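Local coordinates for benzyl alcohol dehydrogenase (Acinetobacter calcoaceticus, PDB 1F8F), which probably catalyses the reversible NAD-dependent oxidation of benzyl alcohol to benzaldehyde, as a zinc-containing member of the medium-chain alcohol dehydrogenase family, at residues A[91-96]-A[152-157]; A[105-110]-A[313-318]. All blocks are in the same frame, centred on the assembly; numbering follows the deposited sequence.

Interaction 1. Residues A[91-96]-A[152-157]. With ZN (zinc ion), chain C; SO4 (sulfate ion), chain D.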
# COMPACT_ATOMS: atom_id res chain seq x y z
N TYR A 91 -23.70 -12.24 -0.52
CA TYR A 91 -23.23 -13.57 -0.83
C TYR A 91 -22.81 -14.33 0.45
O TYR A 91 -22.84 -13.89 1.57
CB TYR A 91 -22.08 -13.56 -1.81
CG TYR A 91 -20.87 -12.73 -1.35
CD1 TYR A 91 -19.80 -13.33 -0.68
CD2 TYR A 91 -20.79 -11.38 -1.65
CE1 TYR A 91 -18.71 -12.57 -0.24
CE2 TYR A 91 -19.72 -10.61 -1.24
CZ TYR A 91 -18.67 -11.23 -0.58
OH TYR A 91 -17.62 -10.45 -0.17
N GLY A 92 -22.44 -15.59 0.24
CA GLY A 92 -22.07 -16.62 1.16
C GLY A 92 -20.61 -16.91 1.40
O GLY A 92 -19.81 -17.28 0.55
N TYR A 93 -20.19 -16.68 2.67
CA TYR A 93 -18.82 -16.90 3.13
C TYR A 93 -18.71 -17.62 4.47
O TYR A 93 -19.59 -17.59 5.33
CB TYR A 93 -17.98 -15.64 3.09
CG TYR A 93 -18.32 -14.52 4.05
CD1 TYR A 93 -19.48 -13.77 3.84
CD2 TYR A 93 -17.54 -14.19 5.15
CE1 TYR A 93 -19.87 -12.73 4.67
CE2 TYR A 93 -17.90 -13.15 6.00
CZ TYR A 93 -19.06 -12.45 5.75
OH TYR A 93 -19.42 -11.42 6.61
N CYS A 94 -17.59 -18.34 4.65
CA CYS A 94 -17.35 -19.12 5.85
C CYS A 94 -16.86 -18.30 7.05
O CYS A 94 -17.36 -18.72 8.10
CB CYS A 94 -16.43 -20.32 5.59
SG CYS A 94 -14.68 -19.94 5.83
N GLY A 95 -15.99 -17.31 6.85
CA GLY A 95 -15.52 -16.44 7.91
C GLY A 95 -14.57 -17.02 8.95
O GLY A 95 -14.29 -16.45 10.01
N LYS A 96 -13.99 -18.18 8.60
CA LYS A 96 -13.05 -18.88 9.47
C LYS A 96 -11.80 -19.26 8.65
O LYS A 96 -10.80 -19.60 9.31
CB LYS A 96 -13.68 -20.21 9.91
CG LYS A 96 -14.93 -20.21 10.74
CD LYS A 96 -15.26 -21.56 11.36
CE LYS A 96 -16.74 -21.68 11.74
NZ LYS A 96 -17.04 -22.99 12.42
N ARG A 152 -27.41 -16.62 6.85
CA ARG A 152 -26.51 -16.75 8.00
C ARG A 152 -26.28 -15.35 8.57
O ARG A 152 -26.40 -14.37 7.82
CB ARG A 152 -25.15 -17.37 7.66
CG ARG A 152 -25.12 -18.82 7.22
CD ARG A 152 -25.89 -19.76 8.15
NE ARG A 152 -25.08 -20.02 9.38
CZ ARG A 152 -24.00 -20.81 9.28
NH1 ARG A 152 -23.67 -21.38 8.13
NH2 ARG A 152 -23.23 -21.04 10.33
N GLU A 153 -25.87 -15.21 9.81
CA GLU A 153 -25.63 -13.91 10.45
C GLU A 153 -24.51 -13.20 9.67
O GLU A 153 -24.67 -11.97 9.53
CB GLU A 153 -25.17 -13.94 11.93
CG GLU A 153 -25.00 -12.63 12.68
CD GLU A 153 -24.63 -12.78 14.14
OE1 GLU A 153 -23.93 -13.77 14.48
OE2 GLU A 153 -24.91 -12.02 15.09
N ASN A 154 -23.46 -13.90 9.27
CA ASN A 154 -22.43 -13.12 8.57
C ASN A 154 -22.86 -12.65 7.17
O ASN A 154 -22.26 -11.68 6.70
CB ASN A 154 -21.05 -13.74 8.53
CG ASN A 154 -20.98 -14.98 7.69
OD1 ASN A 154 -22.01 -15.43 7.18
ND2 ASN A 154 -19.75 -15.50 7.55
N ASN A 155 -23.85 -13.24 6.51
CA ASN A 155 -24.31 -12.67 5.23
C ASN A 155 -25.57 -11.83 5.45
O ASN A 155 -26.12 -11.44 4.42
CB ASN A 155 -24.45 -13.62 4.08
CG ASN A 155 -25.43 -14.78 4.13
OD1 ASN A 155 -25.46 -15.58 5.08
ND2 ASN A 155 -26.18 -14.86 3.05
N THR A 156 -25.98 -11.47 6.65
CA THR A 156 -27.19 -10.67 6.82
C THR A 156 -26.79 -9.31 7.36
O THR A 156 -26.35 -9.15 8.49
CB THR A 156 -28.20 -11.43 7.69
OG1 THR A 156 -28.39 -12.74 7.12
CG2 THR A 156 -29.60 -10.82 7.75
N VAL A 157 -26.92 -8.25 6.59
CA VAL A 157 -26.53 -6.90 6.81
C VAL A 157 -27.66 -5.94 7.18
O VAL A 157 -28.50 -5.47 6.44
CB VAL A 157 -25.77 -6.25 5.64
CG1 VAL A 157 -25.02 -5.00 5.99
CG2 VAL A 157 -24.79 -7.22 4.97
ZN ZN C . -13.86 -18.49 4.27
S SO4 D . -21.00 -24.47 8.86
O1 SO4 D . -21.85 -25.44 9.63
O2 SO4 D . -19.76 -25.18 8.39
O3 SO4 D . -20.68 -23.27 9.68
O4 SO4 D . -21.80 -24.04 7.65
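Asn154 stacks its side-chain amide on one face of the Tyr93 ring. The two planes are 26° apart. Asn154 ND2 sits 3.3 Å above the plane of the Tyr93 ring, offset toward the rim on the CE2 side. The same ND2 donates a hydrogen bond to the backbone O of Tyr93, 3.1 Å away from Asn154 ND2. This O lies near the amide plane of Asn154, but ND2 reaches it from above the carbonyl plane. CG of Asn154 stands between its backbone N and carbonyl carbon (chi1 68°), which turns the amide onto the ring. At the far end of the ring, Tyr93 OH lies 2.9 Å from Asn154 O and may give it at most a weak hydrogen bond. Beside this close part, CB of Asn155 packs against Tyr91 O at 3.0 Å. OD1 of Asn155 accepts from Arg152 N at 2.8 Å within its own segment.

The other side is looser and partly exposed. The Arg152 guanidinium does not touch 91-96. It holds a sulfate, probably from the crystallisation liquor, through Arg152 NH1 to sulfate O4 at 3.3 Å, and forms a salt bridge with Asp32. Lys96 pairs with Glu153 of the second subunit.

Cys94 binds the zinc ion with Cys97, Cys100 and Cys108. Stack and bond together probably hold the backbone just before Cys94, a ligand of this probably structural zinc.

Interaction 2. Residues A[105-110]-A[313-318]; sequences PAYCSE and GVVEGS. With ZN (zinc ion), chain C; NAD (nicotinamide-adenine-dinucleotide), chain F.
Tyr107 lies alongside Val315 where the lobe of the four-cysteine zinc site meets the Rossmann-fold coenzyme domain. The two side chains run antiparallel, side by side. Tyr107 CE1 comes within 3.3 Å of Val315 CG2, a close apolar contact. CG of Tyr107 is anti to its carbonyl carbon (chi1 -58°), and this sends the ring across to 313-318.

The phenol oxygen ends between two polar partners. The backbone N of Val315 donates to Tyr107 OH at 2.9 Å, with a nearly straight N-H...O angle of 169°. Ser318 OG is hydrogen-bonded to Tyr107 OH at 3.0 Å and sits in the ring plane at the edge. Either hydroxyl could be the donor. Two bonds thus grip a buried oxygen and fix the tip of the ring. Ala106 CB lies above one ring face, toward the rim. Ala106 CB also packs on Val315 O at 3.4 Å, so Val315 is met by both residues.

Cys108 binds the zinc ion on the far side of 105-110. Ser318 N bonds back to Val315 O, which closes a tight turn with Glu316 and Gly317 at its corners. Gly313 makes backbone hydrogen bonds to the third subunit, and Leu306 of that subunit packs on Val315.

The backbone held by Tyr107 also meets the carboxamide of the NAD nicotinamide. Val314 O accepts from NAD N7N at 3.3 Å, and Glu316 N donates to NAD O7N at 2.7 Å.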
# COMPACT_ATOMS: atom_id res chain seq x y z
N PRO A 105 -13.40 -11.81 2.31
CA PRO A 105 -14.42 -12.86 2.27
C PRO A 105 -14.82 -13.25 0.87
O PRO A 105 -15.20 -14.39 0.52
CB PRO A 105 -15.60 -12.28 3.07
CG PRO A 105 -15.41 -10.78 2.95
CD PRO A 105 -13.88 -10.59 3.03
N ALA A 106 -14.72 -12.28 -0.07
CA ALA A 106 -15.07 -12.63 -1.46
C ALA A 106 -14.17 -13.77 -1.98
O ALA A 106 -14.60 -14.38 -2.96
CB ALA A 106 -14.96 -11.43 -2.37
N TYR A 107 -13.00 -14.02 -1.43
CA TYR A 107 -12.00 -15.00 -1.84
C TYR A 107 -11.98 -16.23 -0.96
O TYR A 107 -11.11 -17.09 -1.01
CB TYR A 107 -10.61 -14.28 -2.04
CG TYR A 107 -10.85 -13.19 -3.10
CD1 TYR A 107 -11.17 -13.49 -4.42
CD2 TYR A 107 -10.88 -11.86 -2.73
CE1 TYR A 107 -11.49 -12.53 -5.34
CE2 TYR A 107 -11.10 -10.88 -3.69
CZ TYR A 107 -11.46 -11.21 -4.99
OH TYR A 107 -11.69 -10.13 -5.83
N CYS A 108 -12.96 -16.34 -0.08
CA CYS A 108 -13.19 -17.47 0.84
C CYS A 108 -12.88 -18.75 0.11
O CYS A 108 -13.35 -19.08 -0.99
CB CYS A 108 -14.63 -17.55 1.39
SG CYS A 108 -15.20 -18.92 2.39
N SER A 109 -12.12 -19.64 0.76
CA SER A 109 -11.79 -20.93 0.13
C SER A 109 -13.03 -21.81 0.00
O SER A 109 -13.03 -22.86 -0.65
CB SER A 109 -10.59 -21.57 0.82
OG SER A 109 -10.93 -21.93 2.16
N GLU A 110 -14.19 -21.43 0.55
CA GLU A 110 -15.41 -22.20 0.30
C GLU A 110 -16.30 -21.38 -0.63
O GLU A 110 -17.48 -21.71 -0.69
CB GLU A 110 -16.11 -22.57 1.61
CG GLU A 110 -15.26 -23.21 2.68
CD GLU A 110 -15.80 -23.86 3.93
OE1 GLU A 110 -16.90 -23.72 4.49
OE2 GLU A 110 -15.01 -24.67 4.51
N GLY A 313 -8.20 -9.81 -11.39
CA GLY A 313 -9.51 -10.42 -11.21
C GLY A 313 -10.31 -9.96 -10.02
O GLY A 313 -9.69 -9.95 -8.93
N VAL A 314 -11.60 -9.64 -10.13
CA VAL A 314 -12.34 -9.16 -8.97
C VAL A 314 -13.70 -9.85 -8.76
O VAL A 314 -14.53 -9.84 -9.68
CB VAL A 314 -12.63 -7.65 -9.10
CG1 VAL A 314 -13.62 -7.17 -8.05
CG2 VAL A 314 -11.38 -6.78 -9.01
N VAL A 315 -13.97 -10.35 -7.57
CA VAL A 315 -15.24 -10.98 -7.18
C VAL A 315 -15.99 -10.07 -6.20
O VAL A 315 -15.43 -9.61 -5.19
CB VAL A 315 -15.05 -12.34 -6.43
CG1 VAL A 315 -16.36 -13.08 -6.11
CG2 VAL A 315 -14.16 -13.29 -7.21
N GLU A 316 -17.24 -9.73 -6.51
CA GLU A 316 -18.11 -8.95 -5.68
C GLU A 316 -17.50 -7.67 -5.13
O GLU A 316 -17.91 -7.15 -4.08
CB GLU A 316 -18.62 -9.81 -4.48
CG GLU A 316 -19.34 -11.06 -4.94
CD GLU A 316 -20.84 -10.77 -5.16
OE1 GLU A 316 -21.36 -9.67 -4.84
OE2 GLU A 316 -21.52 -11.65 -5.67
N GLY A 317 -16.63 -7.02 -5.91
CA GLY A 317 -16.07 -5.73 -5.55
C GLY A 317 -14.97 -5.82 -4.51
O GLY A 317 -14.52 -4.74 -4.06
N SER A 318 -14.46 -6.97 -4.13
CA SER A 318 -13.45 -7.10 -3.08
C SER A 318 -13.73 -6.43 -1.75
O SER A 318 -12.73 -6.22 -1.04
CB SER A 318 -12.10 -6.61 -3.63
OG SER A 318 -11.85 -7.30 -4.87
ZN ZN C . -13.86 -18.49 4.27
PA NAD F . -26.08 -6.27 -17.93
O1A NAD F . -27.03 -5.37 -17.20
O2A NAD F . -26.65 -7.18 -18.94
O5B NAD F . -24.83 -5.46 -18.47
C5B NAD F . -23.77 -5.80 -19.39
C4B NAD F . -23.71 -4.81 -20.54
O4B NAD F . -22.71 -5.28 -21.51
C3B NAD F . -25.00 -4.58 -21.34
O3B NAD F . -25.48 -3.25 -21.21
C2B NAD F . -24.65 -4.85 -22.80
O2B NAD F . -25.19 -3.91 -23.74
C1B NAD F . -23.12 -4.76 -22.77
N9A NAD F . -22.44 -5.51 -23.82
C8A NAD F . -22.56 -6.84 -24.16
N7A NAD F . -21.78 -7.19 -25.18
C5A NAD F . -21.14 -6.01 -25.53
C6A NAD F . -20.19 -5.71 -26.52
N6A NAD F . -19.69 -6.57 -27.40
N1A NAD F . -19.74 -4.43 -26.58
C2A NAD F . -20.23 -3.51 -25.69
N3A NAD F . -21.10 -3.70 -24.74
C4A NAD F . -21.53 -4.97 -24.71
O3 NAD F . -25.35 -7.16 -16.78
PN NAD F . -24.89 -6.64 -15.34
O1N NAD F . -24.32 -5.28 -15.43
O2N NAD F . -26.02 -6.75 -14.41
O5D NAD F . -23.76 -7.76 -15.02
C5D NAD F . -22.46 -7.63 -15.62
C4D NAD F . -21.65 -8.87 -15.66
O4D NAD F . -20.90 -9.09 -14.42
C3D NAD F . -22.24 -10.23 -16.05
O3D NAD F . -21.19 -11.02 -16.66
C2D NAD F . -22.49 -10.83 -14.66
O2D NAD F . -22.76 -12.22 -14.65
C1D NAD F . -21.11 -10.47 -14.08
N1N NAD F . -21.15 -10.48 -12.62
C2N NAD F . -19.96 -10.68 -12.00
C3N NAD F . -19.93 -10.64 -10.62
C7N NAD F . -18.62 -10.85 -9.79
O7N NAD F . -18.67 -10.83 -8.56
N7N NAD F . -17.47 -11.03 -10.54
C4N NAD F . -21.11 -10.36 -9.87
C5N NAD F . -22.04 -9.63 -10.63
C6N NAD F . -22.14 -9.65 -12.01

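In the fold
The centres of interactions 1 and 2 are about 13 Å apart. Their segments come in the order 91-96, 105-110, 152-157, 313-318, so the two contacts cross along the chain. Both reach the same zinc ion, through Cys94 and Cys108. Interaction 1 stays within the GroES-like domain, between the loop after strand 86-89 and the turn joining strands 148-152 and 156-159. Interaction 2 passes to the coenzyme domain, at the loop after strand 310-313. They touch directly: Tyr93 packs on Pro105, and Tyr91 on Ala106 and Glu316. The zinc lobe is thus tied both to a turn of the GroES-like domain's sheet and to the loop that binds the nicotinamide.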